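Local structure of IS607 family transposase IS1535 (Mycobacterium tuberculosis, 6DGB) at residues Y5-S10 with L73-V78; R19-L24 with G36-E41; D103-M108 with R131-A136. The protein probably binds DNA and, as an IS607-family serine recombinase, exchanges DNA strands during transposition, this chain being its C-terminal catalytic domain. All blocks are in the same frame, centred on the assembly; numbering follows the deposited sequence.

Contact 1: residues Y5-S10 with L73-V78; sequences YARVSS and LARFGV
Tyr5 and Leu73 make the apolar part of this contact. Tyr5 CD2 lies 4.3 Å from Leu73 CD1, and the methyl approaches the ring obliquely. CB of Leu73 points away from the strand, but with CG anti to the backbone N (chi1 -157°) the branch still reaches the ring. Leu53 of helix 51-58 and Val67 of strand 64-67 touch both side chains, which places the pair in the interior.

The sequence YARVSS at the end of strand 3-8, facing a DRLAR loop, is the pattern of the serine recombinase catalytic domain. In this family the active-site serine and several arginines gather at this end of the central sheet.

The polar part brings two arginines together. Arg7 NH2 and Arg75 NH2 are 4.2 Å apart, with the guanidinium planes turned 74° from each other. Arg75 NH2 sits at the edge of the Arg7 group, near its plane. The side chains cross at about a right angle. Ser9 OG lies at the edge of the Arg7 guanidinium, in its plane, and is hydrogen-bonded to Asp103 OD2.

Hydrogen bonds hold Arg7, and a salt bridge to Asp107 OD2 holds Arg75 NH2. Arg7 uses NE to reach Arg72 O, NH2 for Asp71 O and NH1 for Gly43 O, so carbonyl oxygens hold its flat end. Arg75 CG lies over one face of the Phe76 ring, 3.8 Å above the plane and offset toward the rim.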
loop_
_atom_site.group_PDB
_atom_site.type_symbol
_atom_site.label_atom_id
_atom_site.label_comp_id
_atom_site.label_asym_id
_atom_site.label_seq_id
_atom_site.Cartn_x
_atom_site.Cartn_y
_atom_site.Cartn_z
ATOM N N TYR A 5 7.617 16.332 1.325
ATOM C CA TYR A 5 6.220 15.926 1.426
ATOM C C TYR A 5 5.780 15.611 2.873
ATOM O O TYR A 5 6.412 14.819 3.569
ATOM C CB TYR A 5 5.959 14.760 0.458
ATOM C CG TYR A 5 4.545 14.228 0.484
ATOM C CD1 TYR A 5 3.558 14.770 -0.336
ATOM C CD2 TYR A 5 4.203 13.145 1.288
ATOM C CE1 TYR A 5 2.253 14.281 -0.319
ATOM C CE2 TYR A 5 2.905 12.636 1.304
ATOM C CZ TYR A 5 1.934 13.203 0.494
ATOM O OH TYR A 5 0.661 12.685 0.517
ATOM N N ALA A 6 4.682 16.255 3.306
ATOM C CA ALA A 6 4.051 16.153 4.631
ATOM C C ALA A 6 2.619 15.668 4.492
ATOM O O ALA A 6 1.891 16.146 3.623
ATOM C CB ALA A 6 4.058 17.513 5.318
ATOM N N ARG A 7 2.219 14.717 5.341
ATOM C CA ARG A 7 0.848 14.192 5.353
ATOM C C ARG A 7 0.269 14.084 6.758
ATOM O O ARG A 7 0.987 13.837 7.729
ATOM C CB ARG A 7 0.691 12.850 4.584
ATOM C CG ARG A 7 -0.776 12.501 4.252
ATOM C CD ARG A 7 -1.028 11.061 3.864
ATOM N NE ARG A 7 -0.287 10.096 4.672
ATOM C CZ ARG A 7 -0.716 9.559 5.810
ATOM N NH1 ARG A 7 -1.918 9.867 6.287
ATOM N NH2 ARG A 7 0.048 8.700 6.473
ATOM N N VAL A 8 -1.052 14.262 6.832
ATOM C CA VAL A 8 -1.877 14.140 8.021
ATOM C C VAL A 8 -3.264 13.510 7.621
ATOM O O VAL A 8 -3.741 13.727 6.501
ATOM C CB VAL A 8 -1.892 15.508 8.746
ATOM C CG1 VAL A 8 -3.288 16.033 9.036
ATOM C CG2 VAL A 8 -1.019 15.475 9.993
ATOM N N SER A 9 -3.844 12.663 8.501
ATOM C CA SER A 9 -5.118 11.956 8.249
ATOM C C SER A 9 -6.368 12.841 8.260
ATOM O O SER A 9 -7.172 12.777 7.322
ATOM C CB SER A 9 -5.309 10.800 9.229
ATOM O OG SER A 9 -4.498 9.689 8.891
ATOM N N SER A 10 -6.552 13.618 9.340
ATOM C CA SER A 10 -7.707 14.493 9.533
ATOM C C SER A 10 -7.254 15.925 9.681
ATOM O O SER A 10 -6.183 16.159 10.246
ATOM C CB SER A 10 -8.481 14.076 10.783
ATOM O OG SER A 10 -9.357 15.091 11.248
ATOM N N LEU A 73 4.164 8.584 3.639
ATOM C CA LEU A 73 4.033 8.363 2.214
ATOM C C LEU A 73 2.966 7.304 1.999
ATOM O O LEU A 73 2.223 7.409 1.042
ATOM C CB LEU A 73 5.364 7.915 1.596
ATOM C CG LEU A 73 5.479 8.191 0.106
ATOM C CD1 LEU A 73 6.076 9.543 -0.148
ATOM C CD2 LEU A 73 6.316 7.173 -0.556
ATOM N N ALA A 74 2.911 6.275 2.877
ATOM C CA ALA A 74 1.953 5.150 2.882
ATOM C C ALA A 74 2.156 4.248 4.104
ATOM O O ALA A 74 3.296 3.937 4.461
ATOM C CB ALA A 74 2.073 4.321 1.605
ATOM N N ARG A 75 1.048 3.829 4.741
ATOM C CA ARG A 75 1.044 2.890 5.879
ATOM C C ARG A 75 1.488 1.510 5.368
ATOM O O ARG A 75 2.147 0.783 6.116
ATOM C CB ARG A 75 -0.369 2.785 6.482
ATOM C CG ARG A 75 -0.449 2.069 7.838
ATOM C CD ARG A 75 0.091 2.891 9.016
ATOM N NE ARG A 75 -0.485 4.235 9.039
ATOM C CZ ARG A 75 -0.235 5.172 9.945
ATOM N NH1 ARG A 75 0.583 4.926 10.959
ATOM N NH2 ARG A 75 -0.793 6.367 9.836
ATOM N N PHE A 76 1.117 1.167 4.088
ATOM C CA PHE A 76 1.461 -0.080 3.370
ATOM C C PHE A 76 1.888 0.189 1.908
ATOM O O PHE A 76 1.370 1.119 1.259
ATOM C CB PHE A 76 0.306 -1.133 3.396
ATOM C CG PHE A 76 -0.288 -1.413 4.758
ATOM C CD1 PHE A 76 0.422 -2.136 5.713
ATOM C CD2 PHE A 76 -1.534 -0.903 5.112
ATOM C CE1 PHE A 76 -0.099 -2.327 7.004
ATOM C CE2 PHE A 76 -2.058 -1.106 6.396
ATOM C CZ PHE A 76 -1.336 -1.812 7.332
ATOM N N GLY A 77 2.823 -0.638 1.431
ATOM C CA GLY A 77 3.317 -0.657 0.052
ATOM C C GLY A 77 4.526 0.174 -0.334
ATOM O O GLY A 77 4.924 0.142 -1.506
ATOM N N VAL A 78 5.137 0.904 0.643
ATOM C CA VAL A 78 6.284 1.807 0.405
ATOM C C VAL A 78 7.444 1.087 -0.297
ATOM O O VAL A 78 7.990 1.632 -1.256
ATOM C CB VAL A 78 6.726 2.585 1.668
ATOM C CG1 VAL A 78 8.060 3.285 1.462
ATOM C CG2 VAL A 78 5.664 3.586 2.066
#

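Contact 2: residues R19-L24 with G36-E41; sequences RQVARL and GQVVCE
Glu41 OE1 is gripped by two groups, the hydroxyl of Tyr5 and, weakly, the backbone N of Leu53. The other oxygen, OE2, takes the N of Lys52, so the carboxylate is held at the start of helix 51-58. This carboxylate is on the other face of the sheet from helix 14-30; the direct contact is apolar and centres on Val21.

Val21 points from the helix toward strand 37-42 and meets two residues there. Val38 CG2 comes between the two methyls of Val21, 4.0 Å from Val21 CG1 and 4.2 Å from Val21 CG2. The two valines cross at about a right angle. On Val38, CG1 stands between N and the carbonyl carbon (chi1 58°), which leaves CG2 anti to N and turned to Val21.

Cys40 completes the patch. Its SG lies 3.5 Å from Val21 CG2, so that one methyl packs against both strand residues. Val39, between them in the strand, points away from the helix and touches Lys52 and Ile56.

The helix turn is regular here, with Leu24 N bonded to Gln20 O at 2.8 Å. Gln20 turns its amide to the neighbouring strand, where OE1 accepts the N of Arg7.

Strand 3-8, helix 14-30 and strand 37-42 form a beta-alpha-beta crossover. The helix lies on one face of a parallel sheet, and strand 37-42 is an edge strand of the sheet within this chain.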
loop_
_atom_site.group_PDB
_atom_site.type_symbol
_atom_site.label_atom_id
_atom_site.label_comp_id
_atom_site.label_asym_id
_atom_site.label_seq_id
_atom_site.Cartn_x
_atom_site.Cartn_y
_atom_site.Cartn_z
ATOM N N ARG A 19 5.095 20.341 12.417
ATOM C CA ARG A 19 6.233 19.575 12.930
ATOM C C ARG A 19 6.996 18.855 11.776
ATOM O O ARG A 19 8.226 18.739 11.831
ATOM C CB ARG A 19 5.744 18.578 13.991
ATOM C CG ARG A 19 6.846 17.792 14.717
ATOM C CD ARG A 19 6.265 16.644 15.528
ATOM N NE ARG A 19 5.406 15.786 14.707
ATOM C CZ ARG A 19 5.827 14.717 14.044
ATOM N NH1 ARG A 19 7.094 14.332 14.131
ATOM N NH2 ARG A 19 4.980 14.012 13.308
ATOM N N GLN A 20 6.252 18.414 10.727
ATOM C CA GLN A 20 6.773 17.774 9.521
ATOM C C GLN A 20 7.508 18.775 8.618
ATOM O O GLN A 20 8.676 18.559 8.324
ATOM C CB GLN A 20 5.647 17.057 8.769
ATOM C CG GLN A 20 5.332 15.701 9.374
ATOM C CD GLN A 20 4.074 15.088 8.834
ATOM O OE1 GLN A 20 4.034 14.561 7.723
ATOM N NE2 GLN A 20 3.035 15.085 9.645
ATOM N N VAL A 21 6.864 19.892 8.241
ATOM C CA VAL A 21 7.459 20.953 7.420
ATOM C C VAL A 21 8.748 21.463 8.073
ATOM O O VAL A 21 9.738 21.654 7.372
ATOM C CB VAL A 21 6.439 22.099 7.146
ATOM C CG1 VAL A 21 7.075 23.298 6.438
ATOM C CG2 VAL A 21 5.258 21.589 6.340
ATOM N N ALA A 22 8.745 21.646 9.411
ATOM C CA ALA A 22 9.906 22.129 10.158
ATOM C C ALA A 22 11.078 21.134 10.088
ATOM O O ALA A 22 12.181 21.513 9.667
ATOM C CB ALA A 22 9.530 22.437 11.601
ATOM N N ARG A 23 10.827 19.856 10.439
ATOM C CA ARG A 23 11.856 18.824 10.358
ATOM C C ARG A 23 12.368 18.676 8.896
ATOM O O ARG A 23 13.587 18.667 8.708
ATOM C CB ARG A 23 11.384 17.508 11.011
ATOM C CG ARG A 23 12.313 16.284 10.818
ATOM C CD ARG A 23 13.682 16.379 11.502
ATOM N NE ARG A 23 14.722 15.732 10.696
ATOM C CZ ARG A 23 15.897 16.279 10.393
ATOM N NH1 ARG A 23 16.224 17.477 10.870
ATOM N NH2 ARG A 23 16.767 15.623 9.629
ATOM N N LEU A 24 11.458 18.718 7.877
ATOM C CA LEU A 24 11.792 18.635 6.439
ATOM C C LEU A 24 12.656 19.773 5.886
ATOM O O LEU A 24 13.492 19.522 5.016
ATOM C CB LEU A 24 10.546 18.491 5.568
ATOM C CG LEU A 24 9.840 17.127 5.589
ATOM C CD1 LEU A 24 8.743 17.087 4.584
ATOM C CD2 LEU A 24 10.794 15.995 5.357
ATOM N N GLY A 36 11.904 22.720 -4.489
ATOM C CA GLY A 36 10.953 23.046 -5.539
ATOM C C GLY A 36 9.537 22.954 -5.038
ATOM O O GLY A 36 8.675 23.715 -5.486
ATOM N N GLN A 37 9.299 22.035 -4.074
ATOM C CA GLN A 37 7.960 21.844 -3.529
ATOM C C GLN A 37 7.893 21.362 -2.060
ATOM O O GLN A 37 8.257 20.214 -1.781
ATOM C CB GLN A 37 7.164 20.883 -4.446
ATOM N N VAL A 38 7.396 22.233 -1.122
ATOM C CA VAL A 38 7.102 21.775 0.240
ATOM C C VAL A 38 5.567 21.457 0.255
ATOM O O VAL A 38 4.732 22.359 0.343
ATOM C CB VAL A 38 7.657 22.599 1.409
ATOM C CG1 VAL A 38 7.184 24.045 1.378
ATOM C CG2 VAL A 38 7.360 21.924 2.744
ATOM N N VAL A 39 5.229 20.165 0.034
ATOM C CA VAL A 39 3.863 19.688 -0.181
ATOM C C VAL A 39 3.203 19.158 1.074
ATOM O O VAL A 39 3.663 18.170 1.634
ATOM C CB VAL A 39 3.786 18.640 -1.334
ATOM C CG1 VAL A 39 2.358 18.136 -1.532
ATOM C CG2 VAL A 39 4.363 19.187 -2.635
ATOM N N CYS A 40 2.073 19.764 1.462
ATOM C CA CYS A 40 1.292 19.364 2.624
ATOM C C CYS A 40 0.010 18.761 2.129
ATOM O O CYS A 40 -0.688 19.395 1.338
ATOM C CB CYS A 40 1.026 20.565 3.525
ATOM S SG CYS A 40 2.515 21.282 4.268
ATOM N N GLU A 41 -0.326 17.567 2.602
ATOM C CA GLU A 41 -1.535 16.887 2.192
ATOM C C GLU A 41 -2.327 16.400 3.405
ATOM O O GLU A 41 -1.737 16.021 4.416
ATOM C CB GLU A 41 -1.118 15.697 1.295
ATOM C CG GLU A 41 -2.221 14.750 0.817
ATOM C CD GLU A 41 -2.164 14.374 -0.655
ATOM O OE1 GLU A 41 -1.190 13.699 -1.061
ATOM O OE2 GLU A 41 -3.112 14.719 -1.397
#

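Contact 3: residues D103-M108 with R131-A136; sequences DLVCDM and RAVTEA
A bend at chi3 (76°) brings Met108 CE back to Val133 CG2, the methyl that CB already meets. Val133 CG1 is anti to the backbone N (chi1 153°), which sets CG2 beside N, facing Met108. Met108 CB is 3.8 Å from Val133 CG2, and Met108 CE is also 3.8 Å from it. Met108 CG adds a third approach at 3.9 Å from Val133 CG2, so CB, CG and CE of Met108 all pack on this one methyl. The other branch of Val133 is touched too, with CG1 lying 4.0 Å from Met108 CE.

The contact folds helix 125-135 back on the first turns of helix 104-120, the long helix that follows the sheet in this catalytic domain. Both helices also face the second subunit. Met108 packs on Leu112 of the second subunit and Ala136 on Ala132 of the second subunit. Arg131 NH2 donates a hydrogen bond to Glu135 O of that subunit.

Val105, one turn before Met108, widens the apolar patch. Its CG2 lies 4.3 Å from Val133 CG1, a looser approach than those of Met108. Within the same chain, Ile109 and Leu112 of the long helix also touch Val133.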
loop_
_atom_site.group_PDB
_atom_site.type_symbol
_atom_site.label_atom_id
_atom_site.label_comp_id
_atom_site.label_asym_id
_atom_site.label_seq_id
_atom_site.Cartn_x
_atom_site.Cartn_y
_atom_site.Cartn_z
ATOM N N ASP A 103 -1.590 8.513 13.800
ATOM C CA ASP A 103 -2.831 8.300 13.039
ATOM C C ASP A 103 -3.329 6.844 12.997
ATOM O O ASP A 103 -4.418 6.581 12.469
ATOM C CB ASP A 103 -2.600 8.742 11.573
ATOM C CG ASP A 103 -2.068 10.142 11.290
ATOM O OD1 ASP A 103 -1.840 10.903 12.253
ATOM O OD2 ASP A 103 -1.879 10.476 10.102
ATOM N N LEU A 104 -2.513 5.916 13.520
ATOM C CA LEU A 104 -2.633 4.455 13.445
ATOM C C LEU A 104 -4.000 3.866 13.834
ATOM O O LEU A 104 -4.519 3.021 13.108
ATOM C CB LEU A 104 -1.511 3.843 14.296
ATOM C CG LEU A 104 -1.219 2.373 14.178
ATOM C CD1 LEU A 104 -0.816 1.997 12.766
ATOM C CD2 LEU A 104 -0.118 2.008 15.121
ATOM N N VAL A 105 -4.553 4.305 14.977
ATOM C CA VAL A 105 -5.850 3.887 15.522
ATOM C C VAL A 105 -6.984 4.332 14.579
ATOM O O VAL A 105 -7.914 3.563 14.321
ATOM C CB VAL A 105 -6.018 4.331 17.006
ATOM C CG1 VAL A 105 -5.576 5.785 17.229
ATOM C CG2 VAL A 105 -7.424 4.061 17.545
ATOM N N CYS A 106 -6.850 5.519 13.982
ATOM C CA CYS A 106 -7.803 6.015 12.997
ATOM C C CYS A 106 -7.650 5.239 11.701
ATOM O O CYS A 106 -8.636 5.063 10.986
ATOM C CB CYS A 106 -7.653 7.519 12.789
ATOM S SG CYS A 106 -8.393 8.505 14.110
ATOM N N ASP A 107 -6.423 4.730 11.428
ATOM C CA ASP A 107 -6.114 3.925 10.240
ATOM C C ASP A 107 -6.608 2.493 10.431
ATOM O O ASP A 107 -6.949 1.839 9.447
ATOM C CB ASP A 107 -4.614 4.005 9.843
ATOM C CG ASP A 107 -4.207 5.245 9.027
ATOM O OD1 ASP A 107 -5.052 6.166 8.850
ATOM O OD2 ASP A 107 -3.052 5.310 8.587
ATOM N N MET A 108 -6.710 2.032 11.699
ATOM C CA MET A 108 -7.218 0.704 12.090
ATOM C C MET A 108 -8.735 0.660 11.798
ATOM O O MET A 108 -9.253 -0.352 11.325
ATOM C CB MET A 108 -6.946 0.464 13.585
ATOM C CG MET A 108 -6.643 -0.973 13.954
ATOM S SD MET A 108 -5.555 -1.155 15.423
ATOM C CE MET A 108 -6.708 -0.806 16.765
ATOM N N ARG A 131 -16.570 -1.444 17.076
ATOM C CA ARG A 131 -16.673 -2.459 18.131
ATOM C C ARG A 131 -15.427 -3.356 18.089
ATOM O O ARG A 131 -14.993 -3.866 19.125
ATOM C CB ARG A 131 -17.906 -3.347 17.938
ATOM C CG ARG A 131 -19.268 -2.667 18.047
ATOM C CD ARG A 131 -20.428 -3.592 17.654
ATOM N NE ARG A 131 -20.074 -4.507 16.558
ATOM C CZ ARG A 131 -20.875 -4.872 15.557
ATOM N NH1 ARG A 131 -22.101 -4.364 15.455
ATOM N NH2 ARG A 131 -20.442 -5.721 14.629
ATOM N N ALA A 132 -14.870 -3.563 16.875
ATOM C CA ALA A 132 -13.681 -4.376 16.621
ATOM C C ALA A 132 -12.427 -3.726 17.177
ATOM O O ALA A 132 -11.702 -4.406 17.902
ATOM C CB ALA A 132 -13.516 -4.642 15.132
ATOM N N VAL A 133 -12.173 -2.418 16.859
ATOM C CA VAL A 133 -11.024 -1.643 17.351
ATOM C C VAL A 133 -11.082 -1.592 18.882
ATOM O O VAL A 133 -10.048 -1.617 19.547
ATOM C CB VAL A 133 -10.933 -0.246 16.660
ATOM C CG1 VAL A 133 -10.248 0.809 17.530
ATOM C CG2 VAL A 133 -10.233 -0.367 15.314
ATOM N N THR A 134 -12.310 -1.634 19.419
ATOM C CA THR A 134 -12.618 -1.620 20.841
ATOM C C THR A 134 -12.228 -2.966 21.492
ATOM O O THR A 134 -11.532 -2.934 22.500
ATOM C CB THR A 134 -14.081 -1.173 21.029
ATOM O OG1 THR A 134 -14.164 0.245 20.786
ATOM C CG2 THR A 134 -14.664 -1.539 22.397
ATOM N N GLU A 135 -12.635 -4.126 20.909
ATOM C CA GLU A 135 -12.309 -5.468 21.439
ATOM C C GLU A 135 -10.793 -5.782 21.443
ATOM O O GLU A 135 -10.330 -6.627 22.228
ATOM C CB GLU A 135 -13.107 -6.580 20.728
ATOM C CG GLU A 135 -13.215 -7.883 21.533
ATOM C CD GLU A 135 -14.156 -7.974 22.729
ATOM O OE1 GLU A 135 -14.229 -7.005 23.519
ATOM O OE2 GLU A 135 -14.749 -9.059 22.929
ATOM N N ALA A 136 -10.036 -5.065 20.596
ATOM C CA ALA A 136 -8.594 -5.170 20.449
ATOM C C ALA A 136 -7.930 -4.052 21.243
ATOM O O ALA A 136 -7.164 -3.259 20.688
ATOM C CB ALA A 136 -8.224 -5.070 18.978
#

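In the fold
Contacts 1 and 3 are buried, while contact 2 lies near the surface. Contacts 1 and 2 share the sheet, since strands 3-8 and 37-42 are neighbours in it, and contact 2 is nested within the chain loop that contact 1 closes. Contact 3 lies off the sheet, in the C-terminal helices. Its centre is about 17 Å from that of contact 1 and about 28 Å from that of contact 2. The chemistry follows the place. Contact 1 mixes apolar packing with clustered arginines, whereas contacts 2 and 3 join purely apolar side chains. Acidic residues at the start of helix 104-120 link contacts 1 and 3, and both of these touch the second subunit.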